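Local coordinates for protein activating signal cointegrator 1 complex subunit 2 (Homo sapiens, PDB 6YXQ) that binds polyubiquitin chains and recruits the helicase subunit ASCC3 and the demethylase ALKBH3 to sites of DNA damage, and helps rescue stalled ribosomes, at residues 130-135 with 180-185; 197-202 with 274-279; 259-264 with 324-329; 266-271 with 331-336. All coordinates share one frame; numbering follows the deposited sequence.

Contact 1: residues 130-135 with 180-185; sequences TFLRMS and LQKMIG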
# COMPACT_ATOMS: atom_id res chain seq x y z
N THR B 130 -5.16 8.26 2.75
CA THR B 130 -6.21 8.33 1.73
C THR B 130 -7.20 7.18 1.88
O THR B 130 -8.43 7.38 1.84
CB THR B 130 -5.57 8.32 0.35
OG1 THR B 130 -4.58 9.34 0.27
CG2 THR B 130 -6.62 8.54 -0.72
N PHE B 131 -6.69 5.97 2.04
CA PHE B 131 -7.61 4.84 2.17
C PHE B 131 -8.40 4.91 3.46
O PHE B 131 -9.57 4.50 3.49
CB PHE B 131 -6.85 3.52 2.03
CG PHE B 131 -6.68 3.11 0.60
CD1 PHE B 131 -7.74 2.55 -0.09
CD2 PHE B 131 -5.49 3.34 -0.07
CE1 PHE B 131 -7.61 2.20 -1.43
CE2 PHE B 131 -5.35 2.99 -1.41
CZ PHE B 131 -6.41 2.42 -2.09
N LEU B 132 -7.82 5.46 4.53
CA LEU B 132 -8.59 5.72 5.74
C LEU B 132 -9.75 6.67 5.47
O LEU B 132 -10.88 6.45 5.91
CB LEU B 132 -7.69 6.30 6.83
CG LEU B 132 -8.04 5.96 8.28
CD1 LEU B 132 -6.93 6.47 9.15
CD2 LEU B 132 -9.37 6.55 8.72
N ARG B 133 -9.46 7.78 4.77
CA ARG B 133 -10.50 8.74 4.48
C ARG B 133 -11.65 8.10 3.72
O ARG B 133 -12.82 8.34 4.02
CB ARG B 133 -9.94 9.92 3.68
CG ARG B 133 -10.76 11.18 3.87
CD ARG B 133 -10.07 12.41 3.34
NE ARG B 133 -10.84 13.61 3.67
CZ ARG B 133 -10.60 14.81 3.16
NH1 ARG B 133 -9.60 14.98 2.30
NH2 ARG B 133 -11.35 15.84 3.52
N MSE B 134 -11.33 7.25 2.75
CA MSE B 134 -12.39 6.63 1.95
C MSE B 134 -13.11 5.51 2.68
O MSE B 134 -14.27 5.22 2.39
CB MSE B 134 -11.83 6.11 0.64
CG MSE B 134 -11.23 7.18 -0.23
SE MSE B 134 -10.76 6.46 -1.98
CE MSE B 134 -9.08 5.62 -1.56
N SER B 135 -12.43 4.86 3.62
CA SER B 135 -13.09 3.85 4.43
C SER B 135 -14.04 4.47 5.45
O SER B 135 -15.02 3.83 5.84
CB SER B 135 -12.05 2.99 5.14
OG SER B 135 -11.28 3.79 6.02
N LEU B 180 -6.73 -0.32 10.78
CA LEU B 180 -7.11 -1.00 9.54
C LEU B 180 -8.20 -2.03 9.79
O LEU B 180 -9.05 -2.24 8.91
CB LEU B 180 -5.87 -1.62 8.89
CG LEU B 180 -6.09 -2.39 7.59
CD1 LEU B 180 -6.19 -1.49 6.38
CD2 LEU B 180 -4.94 -3.35 7.43
N GLN B 181 -8.21 -2.65 10.96
CA GLN B 181 -9.36 -3.45 11.36
C GLN B 181 -10.64 -2.65 11.21
O GLN B 181 -11.60 -3.08 10.56
CB GLN B 181 -9.20 -3.95 12.80
CG GLN B 181 -7.97 -4.80 13.03
CD GLN B 181 -8.07 -5.64 14.28
OE1 GLN B 181 -9.03 -6.40 14.46
NE2 GLN B 181 -7.08 -5.52 15.16
N LYS B 182 -10.67 -1.45 11.81
CA LYS B 182 -11.85 -0.60 11.75
C LYS B 182 -12.22 -0.31 10.31
O LYS B 182 -13.39 -0.46 9.92
CB LYS B 182 -11.60 0.71 12.51
CG LYS B 182 -12.81 1.63 12.59
CD LYS B 182 -12.41 3.10 12.60
CE LYS B 182 -13.21 3.92 11.59
NZ LYS B 182 -12.62 5.27 11.36
N MSE B 183 -11.25 0.07 9.49
CA MSE B 183 -11.52 0.35 8.08
C MSE B 183 -12.16 -0.81 7.33
O MSE B 183 -13.22 -0.65 6.71
CB MSE B 183 -10.24 0.75 7.35
CG MSE B 183 -9.65 2.05 7.80
SE MSE B 183 -7.72 2.01 7.84
CE MSE B 183 -7.32 1.89 5.96
N ILE B 184 -11.49 -1.96 7.37
CA ILE B 184 -11.96 -3.11 6.60
C ILE B 184 -13.32 -3.56 7.10
O ILE B 184 -14.24 -3.83 6.31
CB ILE B 184 -10.93 -4.25 6.65
CG1 ILE B 184 -9.54 -3.75 6.25
CG2 ILE B 184 -11.34 -5.37 5.71
CD1 ILE B 184 -9.39 -3.44 4.77
N GLY B 185 -13.47 -3.65 8.42
CA GLY B 185 -14.76 -4.01 8.98
C GLY B 185 -15.85 -3.04 8.58
O GLY B 185 -16.98 -3.45 8.31

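Contact 2: residues 197-202 with 274-279; sequences DLDETL and FQKHDF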
# COMPACT_ATOMS: atom_id res chain seq x y z
N ASP B 197 -17.83 -10.90 -3.46
CA ASP B 197 -16.59 -10.70 -4.20
C ASP B 197 -15.54 -11.71 -3.74
O ASP B 197 -15.03 -12.51 -4.53
CB ASP B 197 -16.09 -9.27 -4.01
CG ASP B 197 -16.64 -8.32 -5.05
OD1 ASP B 197 -17.72 -8.60 -5.62
OD2 ASP B 197 -15.98 -7.28 -5.30
N LEU B 198 -15.28 -11.71 -2.43
CA LEU B 198 -14.37 -12.69 -1.84
C LEU B 198 -14.75 -14.10 -2.27
O LEU B 198 -13.90 -14.86 -2.76
CB LEU B 198 -14.42 -12.58 -0.32
CG LEU B 198 -13.44 -13.46 0.44
CD1 LEU B 198 -12.04 -13.19 -0.06
CD2 LEU B 198 -13.56 -13.17 1.92
N ASP B 199 -16.03 -14.45 -2.13
CA ASP B 199 -16.52 -15.74 -2.60
C ASP B 199 -16.03 -16.02 -4.02
O ASP B 199 -15.29 -16.98 -4.26
CB ASP B 199 -18.04 -15.75 -2.52
CG ASP B 199 -18.62 -17.13 -2.71
OD1 ASP B 199 -17.84 -18.10 -2.83
OD2 ASP B 199 -19.86 -17.25 -2.75
N GLU B 200 -16.39 -15.14 -4.96
CA GLU B 200 -16.06 -15.39 -6.36
C GLU B 200 -14.55 -15.44 -6.58
O GLU B 200 -14.09 -16.08 -7.53
CB GLU B 200 -16.69 -14.32 -7.25
CG GLU B 200 -18.18 -14.11 -7.01
CD GLU B 200 -18.72 -12.92 -7.78
OE1 GLU B 200 -18.12 -12.57 -8.82
OE2 GLU B 200 -19.73 -12.32 -7.34
N THR B 201 -13.78 -14.79 -5.70
CA THR B 201 -12.34 -14.76 -5.85
C THR B 201 -11.68 -16.04 -5.33
O THR B 201 -10.59 -16.39 -5.78
CB THR B 201 -11.78 -13.53 -5.14
OG1 THR B 201 -12.45 -12.37 -5.65
CG2 THR B 201 -10.28 -13.40 -5.35
N LEU B 202 -12.35 -16.74 -4.41
CA LEU B 202 -11.72 -17.92 -3.81
C LEU B 202 -11.33 -18.99 -4.83
O LEU B 202 -10.22 -19.53 -4.70
CB LEU B 202 -12.62 -18.50 -2.73
CG LEU B 202 -12.41 -17.82 -1.38
CD1 LEU B 202 -13.48 -18.22 -0.42
CD2 LEU B 202 -11.06 -18.18 -0.83
N PHE B 274 -13.91 -18.47 3.36
CA PHE B 274 -12.83 -19.36 2.95
C PHE B 274 -13.22 -20.82 3.15
O PHE B 274 -13.05 -21.65 2.25
CB PHE B 274 -11.56 -19.05 3.75
CG PHE B 274 -10.70 -17.97 3.15
CD1 PHE B 274 -11.04 -16.64 3.30
CD2 PHE B 274 -9.54 -18.29 2.46
CE1 PHE B 274 -10.25 -15.64 2.76
CE2 PHE B 274 -8.75 -17.29 1.92
CZ PHE B 274 -9.10 -15.97 2.07
N GLN B 275 -13.75 -21.15 4.33
CA GLN B 275 -13.99 -22.56 4.61
C GLN B 275 -15.15 -23.12 3.80
O GLN B 275 -15.21 -24.33 3.57
CB GLN B 275 -14.23 -22.76 6.11
CG GLN B 275 -14.30 -24.22 6.53
CD GLN B 275 -13.14 -25.05 6.04
OE1 GLN B 275 -12.01 -24.57 5.93
NE2 GLN B 275 -13.41 -26.32 5.73
N LYS B 276 -16.06 -22.26 3.33
CA LYS B 276 -17.09 -22.69 2.40
C LYS B 276 -16.47 -23.36 1.17
O LYS B 276 -17.11 -24.20 0.53
CB LYS B 276 -17.96 -21.50 2.00
CG LYS B 276 -18.50 -21.52 0.59
CD LYS B 276 -19.58 -20.47 0.41
CE LYS B 276 -20.03 -20.36 -1.03
NZ LYS B 276 -21.21 -19.47 -1.15
N HIS B 277 -15.22 -23.01 0.84
CA HIS B 277 -14.52 -23.59 -0.30
C HIS B 277 -13.52 -24.66 0.12
O HIS B 277 -12.54 -24.89 -0.59
CB HIS B 277 -13.82 -22.49 -1.10
CG HIS B 277 -14.76 -21.61 -1.87
ND1 HIS B 277 -14.95 -21.73 -3.23
CD2 HIS B 277 -15.57 -20.60 -1.47
CE1 HIS B 277 -15.82 -20.82 -3.63
NE2 HIS B 277 -16.21 -20.12 -2.58
N ASP B 278 -13.76 -25.30 1.27
CA ASP B 278 -12.95 -26.43 1.73
C ASP B 278 -11.47 -26.05 1.85
O ASP B 278 -10.58 -26.76 1.39
CB ASP B 278 -13.13 -27.64 0.81
CG ASP B 278 -12.70 -28.95 1.46
OD1 ASP B 278 -12.67 -29.02 2.71
OD2 ASP B 278 -12.39 -29.90 0.71
N PHE B 279 -11.21 -24.91 2.50
CA PHE B 279 -9.87 -24.34 2.48
C PHE B 279 -8.91 -25.08 3.40
O PHE B 279 -7.76 -25.34 3.01
CB PHE B 279 -9.91 -22.85 2.85
CG PHE B 279 -8.73 -22.07 2.35
CD1 PHE B 279 -8.71 -21.58 1.06
CD2 PHE B 279 -7.64 -21.84 3.17
CE1 PHE B 279 -7.62 -20.86 0.59
CE2 PHE B 279 -6.54 -21.13 2.70
CZ PHE B 279 -6.53 -20.64 1.41

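Contact 3: residues 259-264 with 324-329; sequences TLWAFL and MEIFHI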
# COMPACT_ATOMS: atom_id res chain seq x y z
N THR B 259 0.23 -12.70 2.20
CA THR B 259 -0.91 -11.83 1.91
C THR B 259 -2.20 -12.41 2.47
O THR B 259 -2.97 -11.71 3.13
CB THR B 259 -1.04 -11.61 0.41
OG1 THR B 259 0.22 -11.17 -0.12
CG2 THR B 259 -2.09 -10.55 0.13
N LEU B 260 -2.46 -13.70 2.22
CA LEU B 260 -3.65 -14.34 2.77
C LEU B 260 -3.66 -14.27 4.29
O LEU B 260 -4.69 -13.93 4.91
CB LEU B 260 -3.73 -15.78 2.29
CG LEU B 260 -4.11 -15.95 0.82
CD1 LEU B 260 -4.28 -17.43 0.48
CD2 LEU B 260 -5.38 -15.18 0.56
N TRP B 261 -2.53 -14.58 4.92
CA TRP B 261 -2.48 -14.57 6.38
C TRP B 261 -2.70 -13.17 6.93
O TRP B 261 -3.42 -13.00 7.91
CB TRP B 261 -1.16 -15.14 6.87
CG TRP B 261 -0.94 -14.84 8.30
CD1 TRP B 261 -1.40 -15.55 9.37
CD2 TRP B 261 -0.24 -13.72 8.84
NE1 TRP B 261 -1.02 -14.95 10.55
CE2 TRP B 261 -0.30 -13.82 10.25
CE3 TRP B 261 0.45 -12.64 8.27
CZ2 TRP B 261 0.30 -12.89 11.09
CZ3 TRP B 261 1.04 -11.72 9.11
CH2 TRP B 261 0.96 -11.84 10.51
N ALA B 262 -2.07 -12.16 6.33
CA ALA B 262 -2.26 -10.79 6.80
C ALA B 262 -3.71 -10.37 6.65
O ALA B 262 -4.27 -9.71 7.54
CB ALA B 262 -1.34 -9.84 6.04
N PHE B 263 -4.34 -10.74 5.54
CA PHE B 263 -5.75 -10.40 5.36
C PHE B 263 -6.60 -11.02 6.46
O PHE B 263 -7.47 -10.35 7.01
CB PHE B 263 -6.24 -10.86 3.99
CG PHE B 263 -7.71 -10.68 3.80
CD1 PHE B 263 -8.30 -9.45 4.03
CD2 PHE B 263 -8.51 -11.75 3.42
CE1 PHE B 263 -9.66 -9.28 3.86
CE2 PHE B 263 -9.87 -11.59 3.25
CZ PHE B 263 -10.45 -10.35 3.47
N LEU B 264 -6.36 -12.29 6.79
CA LEU B 264 -7.18 -12.92 7.81
C LEU B 264 -6.81 -12.45 9.21
O LEU B 264 -7.64 -12.55 10.12
CB LEU B 264 -7.07 -14.44 7.72
CG LEU B 264 -7.75 -15.02 6.48
CD1 LEU B 264 -7.57 -16.52 6.42
CD2 LEU B 264 -9.23 -14.64 6.43
N MSE B 324 0.04 -22.64 8.29
CA MSE B 324 -0.55 -23.22 9.49
C MSE B 324 -1.31 -22.19 10.33
O MSE B 324 -2.33 -22.50 10.95
CB MSE B 324 0.50 -23.91 10.35
CG MSE B 324 0.74 -25.34 9.96
SE MSE B 324 2.42 -25.51 9.07
CE MSE B 324 3.54 -25.64 10.66
N GLU B 325 -0.79 -20.96 10.35
CA GLU B 325 -1.49 -19.90 11.06
C GLU B 325 -2.83 -19.60 10.40
O GLU B 325 -3.83 -19.37 11.09
CB GLU B 325 -0.61 -18.65 11.13
CG GLU B 325 0.65 -18.88 11.95
CD GLU B 325 1.54 -17.66 12.05
OE1 GLU B 325 1.60 -16.87 11.08
OE2 GLU B 325 2.20 -17.50 13.10
N ILE B 326 -2.88 -19.61 9.07
CA ILE B 326 -4.15 -19.46 8.36
C ILE B 326 -5.11 -20.57 8.78
O ILE B 326 -6.28 -20.32 9.12
CB ILE B 326 -3.91 -19.46 6.84
CG1 ILE B 326 -3.17 -18.19 6.42
CG2 ILE B 326 -5.22 -19.56 6.08
CD1 ILE B 326 -2.64 -18.24 5.02
N PHE B 327 -4.63 -21.82 8.74
CA PHE B 327 -5.44 -22.97 9.13
C PHE B 327 -6.04 -22.76 10.51
O PHE B 327 -7.25 -22.94 10.72
CB PHE B 327 -4.58 -24.24 9.11
CG PHE B 327 -5.36 -25.51 9.35
CD1 PHE B 327 -5.68 -25.92 10.64
CD2 PHE B 327 -5.74 -26.32 8.29
CE1 PHE B 327 -6.38 -27.10 10.87
CE2 PHE B 327 -6.44 -27.50 8.51
CZ PHE B 327 -6.76 -27.89 9.79
N HIS B 328 -5.21 -22.38 11.48
CA HIS B 328 -5.72 -22.24 12.84
C HIS B 328 -6.66 -21.06 12.97
O HIS B 328 -7.62 -21.13 13.75
CB HIS B 328 -4.58 -22.11 13.84
CG HIS B 328 -5.05 -22.12 15.25
ND1 HIS B 328 -5.11 -20.99 16.02
CD2 HIS B 328 -5.53 -23.13 16.02
CE1 HIS B 328 -5.59 -21.29 17.21
NE2 HIS B 328 -5.85 -22.59 17.24
N ILE B 329 -6.42 -19.96 12.24
CA ILE B 329 -7.32 -18.81 12.32
C ILE B 329 -8.71 -19.22 11.86
O ILE B 329 -9.72 -18.90 12.52
CB ILE B 329 -6.76 -17.64 11.48
CG1 ILE B 329 -5.55 -17.02 12.16
CG2 ILE B 329 -7.81 -16.58 11.27
CD1 ILE B 329 -4.82 -16.03 11.28

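Contact 4: residues 266-271 with 331-336; sequences IFPLAC and LNQICL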
# COMPACT_ATOMS: atom_id res chain seq x y z
N ILE B 266 -6.12 -9.25 9.83
CA ILE B 266 -6.86 -8.00 9.96
C ILE B 266 -8.36 -8.26 10.06
O ILE B 266 -9.04 -7.66 10.90
CB ILE B 266 -6.53 -7.05 8.80
CG1 ILE B 266 -5.05 -6.65 8.86
CG2 ILE B 266 -7.42 -5.82 8.87
CD1 ILE B 266 -4.70 -5.82 10.07
N PHE B 267 -8.89 -9.16 9.24
CA PHE B 267 -10.33 -9.35 9.07
C PHE B 267 -10.70 -10.83 9.16
O PHE B 267 -11.03 -11.46 8.15
CB PHE B 267 -10.78 -8.78 7.72
CG PHE B 267 -12.26 -8.72 7.56
CD1 PHE B 267 -13.03 -7.93 8.41
CD2 PHE B 267 -12.89 -9.43 6.55
CE1 PHE B 267 -14.41 -7.86 8.26
CE2 PHE B 267 -14.27 -9.36 6.39
CZ PHE B 267 -15.03 -8.57 7.25
N PRO B 268 -10.69 -11.40 10.37
CA PRO B 268 -11.00 -12.83 10.51
C PRO B 268 -12.44 -13.21 10.18
O PRO B 268 -12.71 -14.41 10.03
CB PRO B 268 -10.69 -13.11 11.98
CG PRO B 268 -10.83 -11.79 12.65
CD PRO B 268 -10.34 -10.79 11.66
N LEU B 269 -13.36 -12.26 10.07
CA LEU B 269 -14.73 -12.59 9.67
C LEU B 269 -14.79 -13.22 8.28
O LEU B 269 -15.83 -13.79 7.92
CB LEU B 269 -15.62 -11.34 9.69
CG LEU B 269 -16.19 -10.87 11.03
CD1 LEU B 269 -16.85 -9.53 10.84
CD2 LEU B 269 -17.17 -11.87 11.60
N ALA B 270 -13.72 -13.13 7.50
CA ALA B 270 -13.71 -13.68 6.15
C ALA B 270 -13.60 -15.20 6.15
O ALA B 270 -13.92 -15.83 5.14
CB ALA B 270 -12.56 -13.07 5.36
N CYS B 271 -13.20 -15.79 7.29
CA CYS B 271 -12.75 -17.18 7.33
C CYS B 271 -13.82 -18.15 6.87
O CYS B 271 -13.52 -19.12 6.17
CB CYS B 271 -12.29 -17.54 8.75
SG CYS B 271 -10.74 -16.84 9.28
N LEU B 331 -10.00 -22.36 11.70
CA LEU B 331 -10.53 -23.31 12.67
C LEU B 331 -11.12 -22.60 13.88
O LEU B 331 -12.26 -22.85 14.28
CB LEU B 331 -9.43 -24.28 13.09
CG LEU B 331 -9.88 -25.47 13.95
CD1 LEU B 331 -10.71 -26.44 13.12
CD2 LEU B 331 -8.68 -26.17 14.56
N ASN B 332 -10.34 -21.69 14.48
CA ASN B 332 -10.80 -20.97 15.65
C ASN B 332 -12.06 -20.18 15.35
O ASN B 332 -13.06 -20.30 16.07
CB ASN B 332 -9.70 -20.03 16.16
CG ASN B 332 -10.12 -19.27 17.39
OD1 ASN B 332 -10.13 -19.80 18.50
ND2 ASN B 332 -10.49 -18.00 17.21
N GLN B 333 -12.05 -19.41 14.25
CA GLN B 333 -13.16 -18.51 13.96
C GLN B 333 -14.46 -19.27 13.76
O GLN B 333 -15.52 -18.82 14.22
CB GLN B 333 -12.84 -17.66 12.73
CG GLN B 333 -13.91 -16.63 12.41
CD GLN B 333 -13.84 -15.41 13.32
OE1 GLN B 333 -12.81 -15.13 13.92
NE2 GLN B 333 -14.96 -14.69 13.41
N ILE B 334 -14.43 -20.43 13.10
CA ILE B 334 -15.69 -21.09 12.78
C ILE B 334 -16.06 -22.23 13.72
O ILE B 334 -17.18 -22.76 13.62
CB ILE B 334 -15.71 -21.60 11.32
CG1 ILE B 334 -14.82 -22.83 11.18
CG2 ILE B 334 -15.26 -20.50 10.39
CD1 ILE B 334 -14.45 -23.12 9.76
N CYS B 335 -15.17 -22.63 14.65
CA CYS B 335 -15.52 -23.69 15.59
C CYS B 335 -15.21 -23.29 17.02
O CYS B 335 -16.06 -23.40 17.90
CB CYS B 335 -14.75 -24.97 15.28
SG CYS B 335 -15.09 -25.70 13.69
N LEU B 336 -13.97 -22.87 17.27
CA LEU B 336 -13.53 -22.70 18.64
C LEU B 336 -14.11 -21.43 19.24
O LEU B 336 -14.70 -21.47 20.33
CB LEU B 336 -12.00 -22.68 18.70
CG LEU B 336 -11.33 -23.99 18.30
CD1 LEU B 336 -9.82 -23.84 18.41
CD2 LEU B 336 -11.81 -25.10 19.19

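Contact 1: residues 130-135 with 180-185
Met183 of helix 177-190 packs on Leu132 and Ser135 of helix 114-135 in a buried helix-helix contact. It lies in the mostly helical N-terminal part of ASCC2, which precedes the CUE domain. The axes of segments 130-135 and 180-185 come within 9.5 Å, 45° apart in direction. Ser135 and Met183 bring the backbones closest, with Ser135 CA and Met183 CA 5.3 Å apart. Met183 is a selenomethionine and carries most of the contact. Its CG is anti to the carbonyl carbon (chi1 -66°), and the chain then bends twice before the methyl. The bends lay the selenium beside Leu132, where SE and Leu132 CG are 4.0 Å apart. The two side chains cross at about a right angle. The terminal methyl runs on over the helix backbone, with Met183 CE 3.9 Å from Leu132 N, and also touches Phe131 CB. Ser135 meets the root of the chain: its CB is 3.6 Å from Met183 CB. The Ser135 hydroxyl does not bond across. OG turns back to Leu132 O of its own helix at 2.7 Å, approaching from a direction tilted from the carbonyl plane. A small residue with an internally satisfied hydroxyl thus faces the larger apolar chain. Lys182 adds only a margin, with its NZ near Leu132 CD2. Just beyond, Ser135 O accepts a hydrogen bond from Asn186 ND2. Leu132 also touches Leu171 of the ASCC3 chain, while Phe131 goes on to pack against Leu95 and Leu99 of helix 89-101 and Leu168 of helix 162-172.

Contact 2: residues 197-202 with 274-279
Asp199 and His277 form a His-carboxylate hydrogen bond that joins helix 193-216 to the turn after helix 271-275. His277 NE2 donates to Asp199 OD1 at 2.6 Å, and the bond is nearly straight (172°). The acceptor lies in the imidazole plane, whereas the carboxylate plane is turned 75° from the ring. The other oxygen, Asp199 OD2, makes a salt bridge with Lys276 NZ at 3.1 Å, met from above the carboxylate plane. With its CG anti to the backbone N (chi1 -168°), Asp199 presents both oxygens to the turn. An alanine here is likely to leave Lys276 without its counter-charge and the His277 ring freer to rotate. Beside this polar pair lies Leu202. Its CB sits over the centre of the His277 ring, 3.8 Å from the centroid. Its CD2 makes a second CH-pi contact, on a face of Phe274. Lys276 and His277 are the middle residues of a type I beta turn from Gln275 to Asp278, and both side chains point toward helix 193-216. Further out, Phe274 also packs on Leu260, Phe263 and Leu264 of helix 243-266, and Pro203 and Leu206 touch His277. On the apolar side, Leu198 CD1 reaches Phe274 CE1 at 4.1 Å.

Contact 3: residues 259-264 with 324-329
The indole of Trp261 carries the Glu325 carboxylate over one face and meets Ile326 N near its plane, at the edge. Glu325 OE1 stands 3.2 Å above the ring plane, toward the rim. The two flat groups are only 23° from parallel. Trp261 NE1 is 3.3 Å from Glu325 OE1, but the angle is too poor for a hydrogen bond. Ile329 CD1 comes in obliquely to the same ring, 3.9 Å from Trp261 CD1. Ile326 fills the space between the helices: its CG1 lies 3.7 Å from Trp261 CB, its CD1 touches Leu260 CB, and its CG2 meets Leu264 CD1 at 3.9 Å. The axes of segments 259-264 and 324-329, on helices 243-266 and 306-340, approach to 9.5 Å and run 32° apart. Chi1 of Trp261 (166°) sets CG opposite the backbone N and turns the indole toward Glu325. Lys322 forms a salt bridge with Glu325 OE1 and a cation-pi contact with Trp261, and His178 of the ASCC3 chain meets the indole edge-to-face. Replacing Trp261 by an alanine would probably bare Glu325 and Ile329 and leave Lys322 and His178 of the ASCC3 chain without their aromatic partner. The chemistry is therefore split: apolar branches join the helices inside, while an aromatic ring and a paired charge lie at the margin, where His178 of the ASCC3 chain also meets the ring.

Contact 4: residues 266-271 with 331-336
The first two torsions of Gln333 steer it toward Pro268 and Cys271: CG stands opposite the backbone N (chi1 -176°), and a bend at chi2 (77°) carries the amide over the loop. Cys271 has its SG beside the backbone N (chi1 -73°), which keeps the sulfur near the foot of the same glutamine. The contact sets the loop after helix 243-266 against helix 306-340. Pro268 and Leu269 of the loop and Cys271, which opens helix 271-275, make one side of it. Gln333 is the main partner on helix 306-340. Its CB lies 4.0 Å from Cys271 CB, and its CG is 3.5 Å from Pro268 O. Further along, Gln333 OE1 reaches Pro268 CB at 3.5 Å, while NE2 lies 4.0 Å from Leu269 CD2. The two ends of the amide thus meet carbon atoms of two successive loop residues. Ile334 adds a looser touch, its CG2 being 4.5 Å from Cys271 C. Helix 306-340 widens here into a pi-type turn at 332-336, with a weak bond from Leu336 N to Leu331 O. The loop has a turn of its own, in which Cys271 N donates to Pro268 O at 3.1 Å. Beyond the two segments, Phe267 stacks on Phe188, and Cys271 packs on Ile329 and Ile330. No hydrogen bond joins the two segments. A polar side chain serves here mainly through its methylenes and the breadth of its amide, so the contact rests on van der Waals touches rather than on directional bonds.

Overall arrangement
From the N terminus, contact 1 comes first: helix 177-190 returns to helix 114-135, and this loop closes before any other contact opens. The remaining three interlock. Their first segments follow in the order 197-202, 259-264 and 266-271, and their partners in the order 274-279, 324-329 and 331-336, so contacts 2, 3 and 4 cross one another and none nests. Contacts 3 and 4 share helix 306-340, with centres about 9 Å apart. Contact 2 joins them through Phe274 on Leu264 and Gln275 on Ile334. Contact 1 reaches this group through Leu180 on Ile266, which ties helix 177-190 to the end of helix 243-266.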